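Local structure of discoidin-2 (Dictyostelium discoideum, 2VM9) at residues S21-N32 / F46-V56. The protein is a trimeric lectin that binds galactose and N-acetylgalactosamine and may be needed for spore formation and the building of the spore coat. Numbering follows the deposited sequence.
With CA (calcium ion), chain B; PO4 (phosphate ion), chain G.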
loop_
_atom_site.group_PDB
_atom_site.type_symbol
_atom_site.label_atom_id
_atom_site.label_comp_id
_atom_site.label_asym_id
_atom_site.label_seq_id
_atom_site.Cartn_x
_atom_site.Cartn_y
_atom_site.Cartn_z
ATOM N N SER A 21 20.014 -16.324 -1.236
ATOM C CA SER A 21 21.391 -16.017 -1.581
ATOM C C SER A 21 21.815 -16.944 -2.752
ATOM O O SER A 21 22.254 -16.473 -3.805
ATOM C CB SER A 21 22.265 -16.255 -0.349
ATOM O OG SER A 21 21.924 -17.488 0.232
ATOM N N THR A 22 21.695 -18.261 -2.547
ATOM C CA THR A 22 21.976 -19.255 -3.594
ATOM C C THR A 22 20.979 -20.402 -3.395
ATOM O O THR A 22 20.395 -20.544 -2.293
ATOM C CB THR A 22 23.433 -19.823 -3.522
ATOM O OG1 THR A 22 23.606 -20.583 -2.306
ATOM C CG2 THR A 22 24.489 -18.682 -3.593
ATOM N N ASP A 23 20.816 -21.202 -4.453
ATOM C CA ASP A 23 19.924 -22.382 -4.460
ATOM C C ASP A 23 20.760 -23.544 -4.972
ATOM O O ASP A 23 21.452 -23.410 -5.984
ATOM C CB ASP A 23 18.788 -22.209 -5.470
ATOM C CG ASP A 23 17.737 -21.214 -5.029
ATOM O OD1 ASP A 23 17.639 -20.910 -3.806
ATOM O OD2 ASP A 23 16.979 -20.764 -5.931
ATOM N N TYR A 24 20.671 -24.697 -4.312
ATOM C CA TYR A 24 21.380 -25.861 -4.838
ATOM C C TYR A 24 21.051 -26.065 -6.322
ATOM O O TYR A 24 21.926 -26.373 -7.146
ATOM C CB TYR A 24 21.017 -27.111 -4.045
ATOM C CG TYR A 24 22.044 -28.165 -4.308
ATOM C CD1 TYR A 24 23.283 -28.117 -3.654
ATOM C CD2 TYR A 24 21.797 -29.190 -5.214
ATOM C CE1 TYR A 24 24.271 -29.073 -3.915
ATOM C CE2 TYR A 24 22.782 -30.161 -5.485
ATOM C CZ TYR A 24 24.008 -30.079 -4.838
ATOM O OH TYR A 24 24.979 -31.044 -5.071
ATOM N N ASN A 25 19.768 -25.890 -6.643
ATOM C CA ASN A 25 19.307 -25.628 -8.008
ATOM C C ASN A 25 17.841 -25.219 -7.867
ATOM O O ASN A 25 17.358 -25.019 -6.756
ATOM C CB ASN A 25 19.459 -26.856 -8.918
ATOM C CG ASN A 25 18.793 -28.090 -8.359
ATOM O OD1 ASN A 25 17.720 -28.020 -7.756
ATOM N ND2 ASN A 25 19.429 -29.243 -8.560
ATOM N N ALA A 26 17.148 -25.040 -8.986
ATOM C CA ALA A 26 15.781 -24.481 -8.922
ATOM C C ALA A 26 14.848 -25.459 -8.224
ATOM O O ALA A 26 13.879 -25.043 -7.601
ATOM C CB ALA A 26 15.259 -24.126 -10.341
ATOM N N ASP A 27 15.128 -26.765 -8.329
ATOM C CA ASP A 27 14.343 -27.735 -7.574
ATOM C C ASP A 27 14.620 -27.736 -6.044
ATOM O O ASP A 27 13.990 -28.484 -5.318
ATOM C CB ASP A 27 14.479 -29.144 -8.161
ATOM C CG ASP A 27 13.563 -29.362 -9.340
ATOM O OD1 ASP A 27 12.412 -28.886 -9.292
ATOM O OD2 ASP A 27 14.011 -30.043 -10.287
ATOM N N HIS A 28 15.506 -26.845 -5.579
ATOM C CA HIS A 28 15.718 -26.621 -4.136
ATOM C C HIS A 28 15.501 -25.133 -3.792
ATOM O O HIS A 28 16.034 -24.636 -2.788
ATOM C CB HIS A 28 17.162 -27.007 -3.729
ATOM C CG HIS A 28 17.484 -28.463 -3.908
ATOM N ND1 HIS A 28 17.712 -29.029 -5.144
ATOM C CD2 HIS A 28 17.696 -29.450 -2.997
ATOM C CE1 HIS A 28 17.998 -30.315 -4.993
ATOM N NE2 HIS A 28 17.991 -30.598 -3.700
ATOM N N GLY A 29 14.699 -24.431 -4.601
ATOM C CA GLY A 29 14.535 -22.969 -4.437
ATOM C C GLY A 29 13.612 -22.550 -3.303
ATOM O O GLY A 29 12.946 -23.394 -2.679
ATOM N N VAL A 30 13.547 -21.241 -3.056
ATOM C CA VAL A 30 12.693 -20.700 -1.987
ATOM C C VAL A 30 11.214 -21.024 -2.189
ATOM O O VAL A 30 10.452 -21.023 -1.235
ATOM C CB VAL A 30 12.849 -19.160 -1.809
ATOM C CG1 VAL A 30 14.311 -18.778 -1.515
ATOM C CG2 VAL A 30 12.312 -18.406 -3.039
ATOM N N LYS A 31 10.808 -21.327 -3.428
ATOM C CA LYS A 31 9.420 -21.680 -3.688
ATOM C C LYS A 31 9.050 -22.991 -2.942
ATOM O O LYS A 31 7.862 -23.291 -2.740
ATOM C CB LYS A 31 9.187 -21.842 -5.188
ATOM C CG LYS A 31 9.876 -23.102 -5.775
ATOM C CD LYS A 31 9.505 -23.305 -7.268
ATOM C CE LYS A 31 10.021 -24.652 -7.759
ATOM N NZ LYS A 31 9.225 -25.811 -7.150
ATOM N N ASN A 32 10.065 -23.735 -2.494
ATOM C CA ASN A 32 9.815 -24.994 -1.764
ATOM C C ASN A 32 10.005 -24.832 -0.250
ATOM O O ASN A 32 10.175 -25.828 0.468
ATOM C CB ASN A 32 10.748 -26.100 -2.265
ATOM C CG ASN A 32 10.408 -26.560 -3.683
ATOM O OD1 ASN A 32 9.419 -26.109 -4.270
ATOM N ND2 ASN A 32 11.241 -27.428 -4.249
ATOM N N PHE A 46 12.102 -37.085 -8.702
ATOM C CA PHE A 46 12.415 -35.973 -7.814
ATOM C C PHE A 46 11.621 -34.752 -8.271
ATOM O O PHE A 46 11.843 -34.229 -9.361
ATOM C CB PHE A 46 13.913 -35.682 -7.864
ATOM C CG PHE A 46 14.351 -34.648 -6.880
ATOM C CD1 PHE A 46 14.219 -34.888 -5.523
ATOM C CD2 PHE A 46 14.873 -33.425 -7.310
ATOM C CE1 PHE A 46 14.593 -33.937 -4.587
ATOM C CE2 PHE A 46 15.258 -32.469 -6.370
ATOM C CZ PHE A 46 15.126 -32.724 -5.023
ATOM N N ASP A 47 10.687 -34.320 -7.430
ATOM C CA ASP A 47 9.857 -33.166 -7.747
ATOM C C ASP A 47 10.292 -31.908 -6.967
ATOM O O ASP A 47 9.594 -30.881 -6.977
ATOM C CB ASP A 47 8.373 -33.464 -7.534
ATOM C CG ASP A 47 8.037 -33.991 -6.122
ATOM O OD1 ASP A 47 8.958 -34.382 -5.375
ATOM O OD2 ASP A 47 6.828 -34.042 -5.790
ATOM N N GLY A 48 11.443 -32.001 -6.319
ATOM C CA GLY A 48 11.997 -30.893 -5.554
ATOM C C GLY A 48 12.187 -31.263 -4.094
ATOM O O GLY A 48 11.498 -32.148 -3.567
ATOM N N SER A 49 13.139 -30.587 -3.438
ATOM C CA SER A 49 13.360 -30.788 -2.014
ATOM C C SER A 49 12.182 -30.194 -1.258
ATOM O O SER A 49 11.581 -29.167 -1.675
ATOM C CB SER A 49 14.636 -30.076 -1.586
ATOM O OG SER A 49 14.631 -28.720 -1.994
ATOM N N GLU A 50 11.863 -30.821 -0.139
ATOM C CA GLU A 50 10.883 -30.253 0.784
ATOM C C GLU A 50 11.602 -29.245 1.693
ATOM O O GLU A 50 11.716 -29.422 2.926
ATOM C CB GLU A 50 10.211 -31.385 1.560
ATOM C CG GLU A 50 9.371 -32.264 0.606
ATOM C CD GLU A 50 8.745 -33.462 1.293
ATOM O OE1 GLU A 50 9.246 -33.865 2.347
ATOM O OE2 GLU A 50 7.760 -33.990 0.761
ATOM N N SER A 51 12.153 -28.210 1.060
ATOM C CA SER A 51 12.947 -27.178 1.728
ATOM C C SER A 51 13.457 -26.215 0.655
ATOM O O SER A 51 13.549 -26.569 -0.523
ATOM C CB SER A 51 14.204 -27.770 2.429
ATOM O OG SER A 51 15.090 -28.397 1.457
ATOM N N TRP A 52 13.841 -25.017 1.075
ATOM C CA TRP A 52 14.877 -24.308 0.310
ATOM C C TRP A 52 16.201 -24.963 0.725
ATOM O O TRP A 52 16.415 -25.230 1.924
ATOM C CB TRP A 52 14.928 -22.836 0.710
ATOM C CG TRP A 52 16.231 -22.173 0.308
ATOM C CD1 TRP A 52 16.692 -21.979 -0.973
ATOM C CD2 TRP A 52 17.214 -21.606 1.182
ATOM N NE1 TRP A 52 17.901 -21.328 -0.943
ATOM C CE2 TRP A 52 18.259 -21.092 0.358
ATOM C CE3 TRP A 52 17.325 -21.488 2.575
ATOM C CZ2 TRP A 52 19.393 -20.448 0.884
ATOM C CZ3 TRP A 52 18.476 -20.853 3.108
ATOM C CH2 TRP A 52 19.479 -20.339 2.264
ATOM N N SER A 53 17.099 -25.196 -0.232
ATOM C CA SER A 53 18.469 -25.633 0.128
ATOM C C SER A 53 19.471 -24.745 -0.615
ATOM O O SER A 53 19.362 -24.597 -1.853
ATOM C CB SER A 53 18.700 -27.100 -0.255
ATOM O OG SER A 53 17.774 -27.969 0.394
ATOM N N SER A 54 20.451 -24.193 0.110
ATOM C CA SER A 54 21.427 -23.299 -0.515
ATOM C C SER A 54 22.328 -24.079 -1.485
ATOM O O SER A 54 22.342 -25.310 -1.497
ATOM C CB SER A 54 22.290 -22.595 0.549
ATOM O OG SER A 54 23.208 -23.519 1.090
ATOM N N SER A 55 23.097 -23.351 -2.290
ATOM C CA SER A 55 24.149 -24.003 -3.063
ATOM C C SER A 55 25.489 -24.014 -2.310
ATOM O O SER A 55 26.142 -25.056 -2.168
ATOM C CB SER A 55 24.324 -23.364 -4.440
ATOM O OG SER A 55 25.331 -24.097 -5.147
ATOM N N VAL A 56 25.870 -22.844 -1.819
ATOM C CA VAL A 56 27.099 -22.642 -1.039
ATOM C C VAL A 56 26.807 -22.903 0.429
ATOM O O VAL A 56 25.771 -22.495 0.942
ATOM C CB VAL A 56 27.575 -21.189 -1.237
ATOM C CG1 VAL A 56 28.762 -20.869 -0.297
ATOM C CG2 VAL A 56 27.945 -20.992 -2.711
HETATM CA CA CA B . 9.126 -35.748 -3.319
HETATM P P PO4 G . 18.811 -33.980 -3.431
HETATM O O1 PO4 G . 20.054 -34.637 -2.854
HETATM O O2 PO4 G . 18.502 -32.786 -2.717
HETATM O O3 PO4 G . 17.683 -34.985 -3.325
HETATM O O4 PO4 G . 19.034 -33.750 -4.906
HETATM O O HOH W 1 10.563 -28.296 -7.296
HETATM O O HOH W 2 13.580 -32.801 -10.874
HETATM O O HOH W 3 11.411 -34.983 -3.582
HETATM O O HOH W 4 9.313 -35.710 -1.023
HETATM O O HOH W 5 8.785 -37.497 -5.449
HETATM O O HOH W 6 10.654 -37.684 -2.926
#
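Three backbone bonds join the loop 21-32 to 46-56: Tyr24 N gives to Ser53 O, Ser53 N to His28 O and Ser49 N to Asp27 O. Ser53 is thus gripped through both its N and its O, and the Ser53 N to His28 O bond (2.8 Å) is nearly straight, 166° at the hydrogen.

Among the side-chain bonds, the hydroxyl of Thr22 turns in between its own backbone N and carbonyl carbon (chi1 66°), which brings OG1 up to two successive amides, Ser55 N at 2.8 Å and Val56 N at 3.2 Å; Gln61 is a further partner of OG1. Trp52 puts the edge of its indole to the loop. Trp52 NE1 donates to Thr22 O at 2.9 Å, close to the ring plane, and more weakly to Asp23 OD1, whose carboxylate is turned 69° from the indole; Ser20 also bonds OD1. Val30 CG1 lies over one face of the indole, 4.0 Å from Trp52 CD1.

The His28 and Phe46 rings meet obliquely, centroids 5.4 Å apart. Asn25 OD1 accepts a hydrogen bond from His28 ND1, nearly in the imidazole plane, and so helps fix the ring's rotation, while His28 NE2 donates an almost straight, very short bond to O2 of a phosphate, probably from the crystallisation liquor, that Arg81 also binds.

Water 1 bridges Asp27 OD1, Lys31 NZ and Asp47 O. In a neighbouring subunit, Ala26 N also donates to Asp27 OD1, and Asp23 forms a salt bridge with Lys31 NZ. Asp47 OD1 binds calcium at 2.5 Å, with Asn39 and Ser40 completing the protein ligands, and its OD2 is hydrogen-bonded to Ser55 OG of that neighbouring subunit.

Within the beta-sandwich of the F5/8 type C domain, Trp52 and Val30 pack on strands 17-20 and 63-67, and strand 52-53 pairs antiparallel with strand 146-153.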